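Local coordinates for protein dehydrogenase (Thermotoga maritima, PDB 3EZY) that catalyses the NAD(+)-dependent oxidation of myo-inositol to scyllo-inosose, probably as part of a pathway that degrades myo-inositol, at residues 155-160 / 198-203; 162-167 / 205-210; 168-173 / 192-197. All blocks are in the same frame, centred on the assembly; numbering follows the deposited sequence. Where two conformers were deposited one is given.

Interaction 1. Residues 155-160 / 198-203; sequences PAPPPL and VLVDEE
The carboxylate of Asp201 meets Leu160 through OD2, which has Leu160 CD1 4.0 Å away, while over its face stands a backbone N-H: Glu203 N reaches Asp201 OD1 at 2.8 Å from 65° out of the carboxylate plane. That bond caps helix 202-206, a task that suits a short acidic side chain at the N-cap, and with CG anti to the backbone N (chi1 175°) the group folds over the first turn. The second carboxylate, of Glu203, turns its OE2 to a salt bridge with Lys206, leaving the aliphatic root of the chain for the leucine. Leu160 comes across it at about a right angle, both methyls resting on Glu203 CB, CD2 at 3.7 Å and CD1 at 3.8 Å, with CD2 also alongside Glu203 CG. Cutting Leu160 back to an alanine takes both methyls away, and is likely to leave Glu203 CB and CG without their apolar cover from the loop. Three residues earlier in each segment, the stiff Pro157 ring brushes Val200, CG to CG1 4.4 Å, a loose apolar touch of a ring on a beta-branched side chain. The touching parts, 157-160 and 200-203, run nearly parallel at the surface: the proline-rich loop leads from strand 145-153 into helix 160-164, with Pro159 as N-cap, while the turn opposite, held through its backbone N-H groups by Asp211, leads from strand 189-197 into helix 202-206.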
ATOM      1  N   PRO A 155      13.175  10.577 -15.716  1.00 23.29           N
ATOM      2  CA  PRO A 155      14.087   9.419 -15.820  1.00 24.59           C
ATOM      3  C   PRO A 155      15.453   9.785 -16.416  1.00 25.26           C
ATOM      4  O   PRO A 155      16.460   9.163 -16.042  1.00 26.22           O
ATOM      5  CB  PRO A 155      13.353   8.429 -16.748  1.00 24.51           C
ATOM      6  CG  PRO A 155      12.097   9.143 -17.216  1.00 24.49           C
ATOM      7  CD  PRO A 155      11.835  10.281 -16.265  1.00 23.82           C
ATOM      8  N   ALA A 156      15.509  10.792 -17.288  1.00 25.84           N
ATOM      9  CA  ALA A 156      16.786  11.181 -17.904  1.00 26.89           C
ATOM     10  C   ALA A 156      16.836  12.662 -18.215  1.00 28.16           C
ATOM     11  O   ALA A 156      15.793  13.265 -18.452  1.00 28.61           O
ATOM     12  CB  ALA A 156      17.014  10.366 -19.208  1.00 27.82           C
ATOM     13  N   PRO A 157      18.049  13.257 -18.224  1.00 28.88           N
ATOM     14  CA  PRO A 157      18.195  14.640 -18.679  1.00 29.21           C
ATOM     15  C   PRO A 157      17.963  14.760 -20.195  1.00 30.23           C
ATOM     16  O   PRO A 157      18.158  13.767 -20.917  1.00 30.31           O
ATOM     17  CB  PRO A 157      19.651  14.998 -18.325  1.00 29.18           C
ATOM     18  CG  PRO A 157      20.242  13.781 -17.574  1.00 30.75           C
ATOM     19  CD  PRO A 157      19.321  12.628 -17.805  1.00 28.90           C
ATOM     20  N   PRO A 158      17.559  15.957 -20.681  1.00 30.30           N
ATOM     21  CA  PRO A 158      17.543  16.205 -22.137  1.00 30.39           C
ATOM     22  C   PRO A 158      18.981  16.316 -22.682  1.00 31.05           C
ATOM     23  O   PRO A 158      19.937  16.276 -21.902  1.00 29.34           O
ATOM     24  CB  PRO A 158      16.844  17.545 -22.277  1.00 30.32           C
ATOM     25  CG  PRO A 158      16.820  18.168 -20.946  1.00 29.85           C
ATOM     26  CD  PRO A 158      17.104  17.123 -19.898  1.00 30.75           C
ATOM     27  N   PRO A 159      19.134  16.419 -24.018  1.00 32.08           N
ATOM     28  CA  PRO A 159      20.528  16.473 -24.482  1.00 33.10           C
ATOM     29  C   PRO A 159      21.199  17.811 -24.129  1.00 33.77           C
ATOM     30  O   PRO A 159      20.537  18.823 -23.968  1.00 33.60           O
ATOM     31  CB  PRO A 159      20.438  16.209 -25.995  1.00 33.41           C
ATOM     32  CG  PRO A 159      18.987  16.394 -26.382  1.00 32.84           C
ATOM     33  CD  PRO A 159      18.161  16.204 -25.109  1.00 32.13           C
ATOM     34  N   LEU A 160      22.505  17.785 -23.955  1.00 34.84           N
ATOM     35  CA  LEU A 160      23.272  18.987 -23.683  1.00 36.29           C
ATOM     36  C   LEU A 160      22.902  20.192 -24.531  1.00 36.38           C
ATOM     37  O   LEU A 160      22.734  21.281 -24.008  1.00 36.88           O
ATOM     38  CB  LEU A 160      24.747  18.690 -23.872  1.00 37.04           C
ATOM     39  CG  LEU A 160      25.638  18.555 -22.647  1.00 40.42           C
ATOM     40  CD1 LEU A 160      24.847  18.111 -21.406  1.00 41.89           C
ATOM     41  CD2 LEU A 160      26.756  17.576 -23.001  1.00 42.49           C
ATOM     42  N   VAL A 198      25.300  19.812  -8.908  1.00 24.04           N
ATOM     43  CA  VAL A 198      25.528  18.985 -10.071  0.50 24.42           C
ATOM     44  C   VAL A 198      25.925  17.592  -9.587  1.00 25.84           C
ATOM     45  O   VAL A 198      27.052  17.360  -9.118  1.00 25.25           O
ATOM     46  CB  VAL A 198      26.615  19.555 -10.983  0.50 25.42           C
ATOM     47  CG1 VAL A 198      27.960  19.406 -10.321  0.50 25.07           C
ATOM     48  CG2 VAL A 198      26.600  18.824 -12.336  0.50 24.05           C
ATOM     49  N   LEU A 199      24.964  16.656  -9.652  1.00 27.02           N
ATOM     50  CA  LEU A 199      25.177  15.335  -9.063  1.00 28.14           C
ATOM     51  C   LEU A 199      24.951  14.201 -10.061  1.00 29.34           C
ATOM     52  O   LEU A 199      25.256  13.058  -9.762  1.00 29.15           O
ATOM     53  CB  LEU A 199      24.281  15.155  -7.827  1.00 27.78           C
ATOM     54  CG  LEU A 199      24.380  16.239  -6.741  1.00 26.87           C
ATOM     55  CD1 LEU A 199      23.293  16.066  -5.675  1.00 23.95           C
ATOM     56  CD2 LEU A 199      25.716  16.209  -6.062  1.00 29.11           C
ATOM     57  N   VAL A 200      24.430  14.525 -11.248  1.00 31.03           N
ATOM     58  CA  VAL A 200      24.142  13.528 -12.283  1.00 32.35           C
ATOM     59  C   VAL A 200      25.174  13.558 -13.423  1.00 34.38           C
ATOM     60  O   VAL A 200      25.788  12.535 -13.718  1.00 35.70           O
ATOM     61  CB  VAL A 200      22.754  13.745 -12.912  1.00 32.54           C
ATOM     62  CG1 VAL A 200      22.438  12.652 -13.934  1.00 32.09           C
ATOM     63  CG2 VAL A 200      21.657  13.869 -11.815  1.00 32.92           C
ATOM     64  N   ASP A 201      25.377  14.722 -14.048  1.00 35.22           N
ATOM     65  CA  ASP A 201      26.299  14.843 -15.182  1.00 35.98           C
ATOM     66  C   ASP A 201      27.148  16.128 -15.117  1.00 35.61           C
ATOM     67  O   ASP A 201      26.625  17.228 -15.271  1.00 33.63           O
ATOM     68  CB  ASP A 201      25.505  14.798 -16.499  1.00 37.27           C
ATOM     69  CG  ASP A 201      26.381  15.051 -17.750  1.00 39.91           C
ATOM     70  OD1 ASP A 201      27.634  15.066 -17.665  1.00 43.85           O
ATOM     71  OD2 ASP A 201      25.799  15.237 -18.839  1.00 44.55           O
ATOM     72  N   GLU A 202      28.458  15.985 -14.905  1.00 36.27           N
ATOM     73  CA  GLU A 202      29.364  17.143 -14.848  1.00 37.57           C
ATOM     74  C   GLU A 202      29.206  18.098 -16.051  1.00 36.85           C
ATOM     75  O   GLU A 202      29.455  19.295 -15.921  1.00 37.12           O
ATOM     76  CB  GLU A 202      30.822  16.685 -14.705  1.00 38.29           C
ATOM     77  CG  GLU A 202      31.378  16.162 -16.021  1.00 43.17           C
ATOM     78  CD  GLU A 202      32.832  15.699 -15.903  1.00 49.87           C
ATOM     79  OE1 GLU A 202      33.263  14.912 -16.781  1.00 52.35           O
ATOM     80  OE2 GLU A 202      33.520  16.106 -14.925  1.00 51.19           O
ATOM     81  N   GLU A 203      28.758  17.589 -17.198  1.00 36.55           N
ATOM     82  CA  GLU A 203      28.529  18.444 -18.381  1.00 36.82           C
ATOM     83  C   GLU A 203      27.447  19.501 -18.162  1.00 36.38           C
ATOM     84  O   GLU A 203      27.566  20.638 -18.639  1.00 36.10           O
ATOM     85  CB  GLU A 203      28.207  17.615 -19.628  1.00 37.96           C
ATOM     86  CG  GLU A 203      29.393  16.799 -20.189  1.00 40.56           C
ATOM     87  CD  GLU A 203      30.596  17.673 -20.609  1.00 46.37           C
ATOM     88  OE1 GLU A 203      30.424  18.704 -21.329  1.00 49.15           O
ATOM     89  OE2 GLU A 203      31.732  17.322 -20.201  1.00 48.53           O
TER

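Interaction 2. Residues 162-167 / 205-210; sequences YIRVSG and GKAGDV
Two helix ends face each other here, in the C-terminal domain of a Gfo/Idh/MocA-family enzyme: Ile163 and Arg164, on helix 160-164, meet Asp209 and Ala207, in the turn that closes helix 202-206. That turn is a Schellman motif. Gly208 N bonds back to Gly205 O at 2.9 Å, and Gly208 has a positive phi of 83°, where a side chain would press on the carbonyl O of Ala207, so glycine fits. The helix is thereby ended, and Asp209 follows directly, facing Ile163. Ile163 and Asp209 cross at about a right angle, and Ile163 CG2 lies 3.4 Å from Asp209 OD2, a methyl against a carboxylate oxygen. Its CG2 branch stands anti to the backbone N, while its CG1 arm (chi1 -69°) carries CD1 toward Pro158, and the residue also packs on Ile204. Nearer the surface, Arg164 lays its aliphatic CG 4.3 Å from Ala207 CB, and the methyl is small enough to let the long chain pass. A water joins the two segments, giving one hydrogen to Ser166 OG at 2.9 Å and the other to Asp209 OD2 at 2.8 Å. Ser166 OG in turn donates to Ile163 O at 2.6 Å, a carbonyl that also takes Ser166 N, and it accepts from Gly168 N. Asp209 OD1 accepts from Ile169 N and, weakly, from Val210 N. The water thus serves carboxylate and hydroxyl alike, and the hydroxyl passes its own hydrogen on to the carbonyl; with both its oxygens served by donors Asp209 is probably held as an anion and fixed in rotation beside the isoleucine.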
ATOM      1  N   TYR A 162      20.286  21.077 -25.860  1.00 33.62           N
ATOM      2  CA  TYR A 162      19.035  21.639 -25.431  1.00 32.56           C
ATOM      3  C   TYR A 162      19.242  22.342 -24.079  1.00 31.70           C
ATOM      4  O   TYR A 162      18.729  23.441 -23.841  1.00 31.30           O
ATOM      5  CB  TYR A 162      17.956  20.527 -25.378  1.00 32.92           C
ATOM      6  CG  TYR A 162      16.669  20.991 -24.733  1.00 31.63           C
ATOM      7  CD1 TYR A 162      15.675  21.565 -25.500  1.00 33.80           C
ATOM      8  CD2 TYR A 162      16.484  20.917 -23.351  1.00 29.70           C
ATOM      9  CE1 TYR A 162      14.507  22.020 -24.921  1.00 35.06           C
ATOM     10  CE2 TYR A 162      15.287  21.371 -22.749  1.00 30.73           C
ATOM     11  CZ  TYR A 162      14.324  21.918 -23.546  1.00 33.61           C
ATOM     12  OH  TYR A 162      13.148  22.389 -23.026  1.00 36.81           O
ATOM     13  N   ILE A 163      20.022  21.726 -23.201  1.00 30.98           N
ATOM     14  CA  ILE A 163      20.215  22.279 -21.864  1.00 31.20           C
ATOM     15  C   ILE A 163      20.804  23.695 -21.947  1.00 31.57           C
ATOM     16  O   ILE A 163      20.341  24.614 -21.259  1.00 30.23           O
ATOM     17  CB  ILE A 163      21.050  21.350 -20.961  1.00 31.15           C
ATOM     18  CG1 ILE A 163      20.233  20.087 -20.623  1.00 32.26           C
ATOM     19  CG2 ILE A 163      21.476  22.055 -19.661  1.00 30.02           C
ATOM     20  CD1 ILE A 163      20.870  19.223 -19.504  1.00 34.91           C
ATOM     21  N   ARG A 164      21.788  23.873 -22.828  1.00 31.69           N
ATOM     22  CA  ARG A 164      22.383  25.190 -23.040  1.00 32.64           C
ATOM     23  C   ARG A 164      21.411  26.283 -23.421  1.00 31.52           C
ATOM     24  O   ARG A 164      21.660  27.431 -23.119  1.00 32.42           O
ATOM     25  CB  ARG A 164      23.452  25.111 -24.127  1.00 32.86           C
ATOM     26  CG  ARG A 164      24.488  24.104 -23.803  1.00 34.83           C
ATOM     27  CD  ARG A 164      25.651  24.218 -24.741  1.00 39.08           C
ATOM     28  NE  ARG A 164      26.707  23.372 -24.229  1.00 43.66           N
ATOM     29  CZ  ARG A 164      26.924  22.135 -24.643  1.00 45.33           C
ATOM     30  NH1 ARG A 164      26.172  21.613 -25.607  1.00 46.94           N
ATOM     31  NH2 ARG A 164      27.911  21.439 -24.111  1.00 45.84           N
ATOM     32  N   VAL A 165      20.323  25.961 -24.107  1.00 31.56           N
ATOM     33  CA  VAL A 165      19.404  27.014 -24.505  1.00 31.47           C
ATOM     34  C   VAL A 165      18.099  27.040 -23.686  1.00 31.39           C
ATOM     35  O   VAL A 165      17.149  27.745 -24.014  1.00 30.50           O
ATOM     36  CB  VAL A 165      19.153  26.996 -26.023  1.00 32.02           C
ATOM     37  CG1 VAL A 165      20.473  27.307 -26.779  1.00 32.48           C
ATOM     38  CG2 VAL A 165      18.623  25.651 -26.469  1.00 33.51           C
ATOM     39  N   SER A 166      18.090  26.323 -22.564  1.00 30.27           N
ATOM     40  CA  SER A 166      16.847  26.036 -21.880  1.00 28.51           C
ATOM     41  C   SER A 166      16.536  27.054 -20.821  1.00 27.70           C
ATOM     42  O   SER A 166      15.432  27.058 -20.288  1.00 27.76           O
ATOM     43  CB  SER A 166      16.953  24.670 -21.192  1.00 28.80           C
ATOM     44  OG  SER A 166      17.946  24.726 -20.170  1.00 27.34           O
ATOM     45  N   GLY A 167      17.515  27.882 -20.469  1.00 26.44           N
ATOM     46  CA  GLY A 167      17.347  28.831 -19.365  1.00 23.99           C
ATOM     47  C   GLY A 167      17.673  28.238 -17.997  1.00 23.90           C
ATOM     48  O   GLY A 167      17.581  28.922 -16.973  1.00 22.90           O
ATOM     49  N   GLY A 205      26.901  20.851 -15.368  1.00 32.98           N
ATOM     50  CA  GLY A 205      27.572  21.862 -14.539  1.00 34.64           C
ATOM     51  C   GLY A 205      28.443  22.798 -15.360  1.00 35.84           C
ATOM     52  O   GLY A 205      28.450  24.015 -15.151  1.00 36.09           O
ATOM     53  N   LYS A 206      29.157  22.211 -16.320  1.00 36.92           N
ATOM     54  CA  LYS A 206      30.051  22.952 -17.203  1.00 38.17           C
ATOM     55  C   LYS A 206      29.251  23.890 -18.098  1.00 38.18           C
ATOM     56  O   LYS A 206      29.694  24.996 -18.430  1.00 38.08           O
ATOM     57  CB  LYS A 206      30.937  21.973 -17.983  1.00 38.65           C
ATOM     58  CG  LYS A 206      32.043  21.413 -17.089  1.00 40.62           C
ATOM     59  CD  LYS A 206      32.548  20.034 -17.531  1.00 45.30           C
ATOM     60  CE  LYS A 206      33.029  20.059 -18.969  1.00 47.46           C
ATOM     61  NZ  LYS A 206      34.114  19.045 -19.244  1.00 48.90           N
ATOM     62  N   ALA A 207      28.029  23.482 -18.426  1.00 37.60           N
ATOM     63  CA  ALA A 207      27.136  24.355 -19.162  1.00 36.24           C
ATOM     64  C   ALA A 207      26.503  25.441 -18.302  1.00 35.99           C
ATOM     65  O   ALA A 207      25.653  26.186 -18.792  1.00 36.70           O
ATOM     66  CB  ALA A 207      26.061  23.533 -19.873  1.00 36.70           C
ATOM     67  N   GLY A 208      26.898  25.541 -17.027  1.00 35.05           N
ATOM     68  CA  GLY A 208      26.354  26.565 -16.112  1.00 33.47           C
ATOM     69  C   GLY A 208      25.018  26.264 -15.416  1.00 33.08           C
ATOM     70  O   GLY A 208      24.420  27.139 -14.794  1.00 33.02           O
ATOM     71  N   ASP A 209      24.537  25.028 -15.513  1.00 32.02           N
ATOM     72  CA  ASP A 209      23.207  24.674 -14.984  1.00 29.96           C
ATOM     73  C   ASP A 209      23.404  23.720 -13.791  1.00 28.59           C
ATOM     74  O   ASP A 209      24.533  23.357 -13.472  1.00 27.50           O
ATOM     75  CB  ASP A 209      22.413  23.999 -16.109  1.00 30.14           C
ATOM     76  CG  ASP A 209      20.910  23.860 -15.813  1.00 30.96           C
ATOM     77  OD1 ASP A 209      20.371  24.415 -14.801  1.00 28.45           O
ATOM     78  OD2 ASP A 209      20.264  23.159 -16.636  1.00 32.66           O
ATOM     79  N   VAL A 210      22.307  23.281 -13.158  1.00 27.13           N
ATOM     80  CA  VAL A 210      22.392  22.294 -12.099  1.00 25.47           C
ATOM     81  C   VAL A 210      21.472  21.163 -12.528  1.00 25.08           C
ATOM     82  O   VAL A 210      20.642  21.363 -13.415  1.00 25.87           O
ATOM     83  CB  VAL A 210      21.972  22.884 -10.717  1.00 26.08           C
ATOM     84  CG1 VAL A 210      22.979  23.954 -10.256  1.00 24.74           C
ATOM     85  CG2 VAL A 210      20.558  23.478 -10.791  1.00 25.60           C
TER
HETATM   86  O   HOH W   1      17.753  23.045 -17.763  1.00 24.48           O

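Interaction 3. Residues 168-173 / 192-197; sequences GIFLDM and VFADGS
Gly168 O, opening the short helix that carries Phe170 to Ala194, is gripped by two backbone donors, Leu171 N at 3.0 Å and Asp172 N at 3.1 Å. Glycine suits this N-cap position, since its positive phi (90°) would drive a side chain against the carbonyl O before it. From the helix Phe170 reaches out with CG anti to the carbonyl carbon (chi1 -57°), and its far end meets the strand: CZ is 3.8 Å and CE1 3.9 Å from Ala194 CB, which comes to the ring obliquely. Asp195 O lies at the ring's edge, near its plane and 4.2 Å from CZ. Over one face, Ile169 CG2 sits 3.7 Å above the ring centre. Alanine offers one small methyl, and a CB at Gly196 would point toward the helix, so a larger side chain there would probably crowd the ring. Through Phe170 the helix packs on a face of the domain's mixed sheet, against strand 189-197 and Ala213 and Val215 of strand 212-219, with Leu323 of helix 306-325 beside them. Asp195 directs its CB away from the helix, its OD1 taking Gly196 N at 2.7 Å and its OD2 making a salt bridge with Arg218 of a second subunit. The helix thus gives only a hydrocarbon ring, and the strand a methyl and one carbonyl, whereas the strand's other side is turned to the subunit interface, where the buried carboxylate is likely to stay charged against that arginine.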
ATOM      1  N   GLY A 168      18.034  26.952 -17.980  1.00 23.26           N
ATOM      2  CA  GLY A 168      18.423  26.253 -16.771  1.00 23.22           C
ATOM      3  C   GLY A 168      17.244  25.598 -16.054  1.00 23.09           C
ATOM      4  O   GLY A 168      16.102  25.831 -16.397  1.00 23.18           O
ATOM      5  N   ILE A 169      17.539  24.862 -14.987  1.00 22.69           N
ATOM      6  CA  ILE A 169      16.579  23.934 -14.417  1.00 21.90           C
ATOM      7  C   ILE A 169      15.324  24.660 -13.933  1.00 21.64           C
ATOM      8  O   ILE A 169      14.215  24.129 -14.044  1.00 21.76           O
ATOM      9  CB  ILE A 169      17.199  23.069 -13.287  1.00 20.48           C
ATOM     10  CG1 ILE A 169      16.389  21.763 -13.093  1.00 20.55           C
ATOM     11  CG2 ILE A 169      17.246  23.868 -11.979  1.00 21.57           C
ATOM     12  CD1 ILE A 169      17.041  20.817 -12.104  1.00 20.07           C
ATOM     13  N   PHE A 170      15.460  25.905 -13.488  1.00 21.75           N
ATOM     14  CA  PHE A 170      14.291  26.601 -12.925  1.00 22.63           C
ATOM     15  C   PHE A 170      13.310  27.106 -13.969  1.00 23.18           C
ATOM     16  O   PHE A 170      12.121  27.321 -13.664  1.00 23.01           O
ATOM     17  CB  PHE A 170      14.726  27.746 -12.001  1.00 22.00           C
ATOM     18  CG  PHE A 170      15.625  27.295 -10.881  1.00 24.92           C
ATOM     19  CD1 PHE A 170      15.154  26.398  -9.913  1.00 23.36           C
ATOM     20  CD2 PHE A 170      16.948  27.716 -10.807  1.00 26.07           C
ATOM     21  CE1 PHE A 170      15.985  25.948  -8.881  1.00 24.95           C
ATOM     22  CE2 PHE A 170      17.779  27.268  -9.775  1.00 26.17           C
ATOM     23  CZ  PHE A 170      17.293  26.357  -8.818  1.00 26.27           C
ATOM     24  N   LEU A 171      13.788  27.307 -15.205  1.00 23.10           N
ATOM     25  CA  LEU A 171      12.943  27.845 -16.273  1.00 22.48           C
ATOM     26  C   LEU A 171      12.413  26.734 -17.166  1.00 23.27           C
ATOM     27  O   LEU A 171      11.351  26.869 -17.775  1.00 23.48           O
ATOM     28  CB  LEU A 171      13.695  28.898 -17.115  1.00 22.89           C
ATOM     29  CG  LEU A 171      13.757  30.360 -16.603  1.00 23.01           C
ATOM     30  CD1 LEU A 171      14.169  30.432 -15.203  1.00 27.06           C
ATOM     31  CD2 LEU A 171      14.678  31.239 -17.432  1.00 24.22           C
ATOM     32  N   ASP A 172      13.123  25.621 -17.182  1.00 23.86           N
ATOM     33  CA  ASP A 172      12.784  24.499 -18.054  1.00 25.35           C
ATOM     34  C   ASP A 172      12.056  23.325 -17.356  1.00 25.93           C
ATOM     35  O   ASP A 172      11.263  22.619 -17.990  1.00 26.44           O
ATOM     36  CB  ASP A 172      14.070  23.967 -18.748  1.00 24.18           C
ATOM     37  CG  ASP A 172      13.768  22.871 -19.752  1.00 26.35           C
ATOM     38  OD1 ASP A 172      13.053  23.166 -20.737  1.00 25.45           O
ATOM     39  OD2 ASP A 172      14.266  21.726 -19.569  1.00 23.66           O
ATOM     40  N   MET A 173      12.322  23.123 -16.065  1.00 25.68           N
ATOM     41  CA  MET A 173      11.786  21.968 -15.351  1.00 24.38           C
ATOM     42  C   MET A 173      10.858  22.444 -14.220  1.00 23.86           C
ATOM     43  O   MET A 173       9.654  22.100 -14.173  1.00 23.46           O
ATOM     44  CB  MET A 173      12.970  21.094 -14.853  1.00 25.19           C
ATOM     45  CG  MET A 173      12.619  19.780 -14.118  1.00 23.01           C
ATOM     46  SD  MET A 173      13.984  18.681 -13.643  1.00 15.66           S
ATOM     47  CE  MET A 173      12.968  17.205 -13.473  1.00 23.31           C
ATOM     48  N   VAL A 192      10.882  33.302  -2.645  1.00 23.80           N
ATOM     49  CA  VAL A 192      11.431  32.027  -3.027  1.00 24.69           C
ATOM     50  C   VAL A 192      12.887  31.916  -2.569  1.00 23.62           C
ATOM     51  O   VAL A 192      13.631  32.900  -2.592  1.00 24.35           O
ATOM     52  CB  VAL A 192      11.370  31.908  -4.565  1.00 24.64           C
ATOM     53  CG1 VAL A 192      12.218  30.818  -5.077  1.00 28.30           C
ATOM     54  CG2 VAL A 192       9.918  31.737  -5.041  1.00 27.25           C
ATOM     55  N   PHE A 193      13.303  30.724  -2.161  1.00 22.37           N
ATOM     56  CA  PHE A 193      14.715  30.419  -1.963  1.00 21.85           C
ATOM     57  C   PHE A 193      15.070  29.141  -2.717  1.00 22.15           C
ATOM     58  O   PHE A 193      14.328  28.155  -2.629  1.00 21.26           O
ATOM     59  CB  PHE A 193      15.030  30.176  -0.494  1.00 21.69           C
ATOM     60  CG  PHE A 193      16.418  29.644  -0.275  1.00 21.94           C
ATOM     61  CD1 PHE A 193      17.476  30.504  -0.185  1.00 22.53           C
ATOM     62  CD2 PHE A 193      16.660  28.274  -0.231  1.00 22.87           C
ATOM     63  CE1 PHE A 193      18.743  30.049  -0.013  1.00 20.96           C
ATOM     64  CE2 PHE A 193      17.937  27.780  -0.048  1.00 23.27           C
ATOM     65  CZ  PHE A 193      18.999  28.666   0.046  1.00 25.28           C
ATOM     66  N   ALA A 194      16.191  29.126  -3.417  1.00 21.16           N
ATOM     67  CA  ALA A 194      16.521  27.978  -4.217  1.00 21.45           C
ATOM     68  C   ALA A 194      17.965  27.589  -4.017  1.00 22.45           C
ATOM     69  O   ALA A 194      18.819  28.459  -3.843  1.00 23.33           O
ATOM     70  CB  ALA A 194      16.231  28.270  -5.735  1.00 20.82           C
ATOM     71  N   ASP A 195      18.256  26.280  -4.008  1.00 22.28           N
ATOM     72  CA  ASP A 195      19.642  25.833  -4.164  1.00 22.41           C
ATOM     73  C   ASP A 195      19.682  24.689  -5.184  1.00 21.67           C
ATOM     74  O   ASP A 195      18.645  24.108  -5.497  1.00 20.71           O
ATOM     75  CB  ASP A 195      20.294  25.442  -2.822  1.00 22.12           C
ATOM     76  CG  ASP A 195      21.841  25.530  -2.860  1.00 23.02           C
ATOM     77  OD1 ASP A 195      22.482  25.665  -3.952  1.00 21.34           O
ATOM     78  OD2 ASP A 195      22.435  25.388  -1.796  1.00 25.42           O
ATOM     79  N   GLY A 196      20.857  24.366  -5.712  1.00 21.11           N
ATOM     80  CA  GLY A 196      20.940  23.334  -6.745  1.00 20.97           C
ATOM     81  C   GLY A 196      22.381  22.863  -6.751  1.00 21.36           C
ATOM     82  O   GLY A 196      23.241  23.616  -6.328  1.00 20.74           O
ATOM     83  N   SER A 197      22.619  21.627  -7.221  1.00 20.75           N
ATOM     84  CA  SER A 197      23.942  21.016  -7.307  1.00 21.73           C
ATOM     85  C   SER A 197      24.075  20.216  -8.583  1.00 22.56           C
ATOM     86  O   SER A 197      23.094  19.977  -9.287  1.00 22.62           O
ATOM     87  CB  SER A 197      24.158  20.052  -6.126  1.00 21.66           C
ATOM     88  OG  SER A 197      24.168  20.723  -4.875  1.00 22.97           O
TER

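How the interactions relate
All three contacts lie in the C-terminal domain, on the same side of the chain's centre. The centres of interactions 1 and 2 are 9 Å apart. Interaction 3 has its centre 11 Å from that of interaction 2 and 14 Å from that of interaction 1. The first segments follow in the order 1, 2, 3 along 155-173, the second in the order 3, 1, 2 along 192-210. Interactions 1 and 2 share helix 202-206; Asp209 OD1 and Ile169 N tie interaction 2 to interaction 3. Helix 160-164 and the loop before it are thus set against helix 202-206 and the turns at its two ends, and helix 169-172 against strand 189-197 of the mixed sheet, running from the surface to the buried sheet.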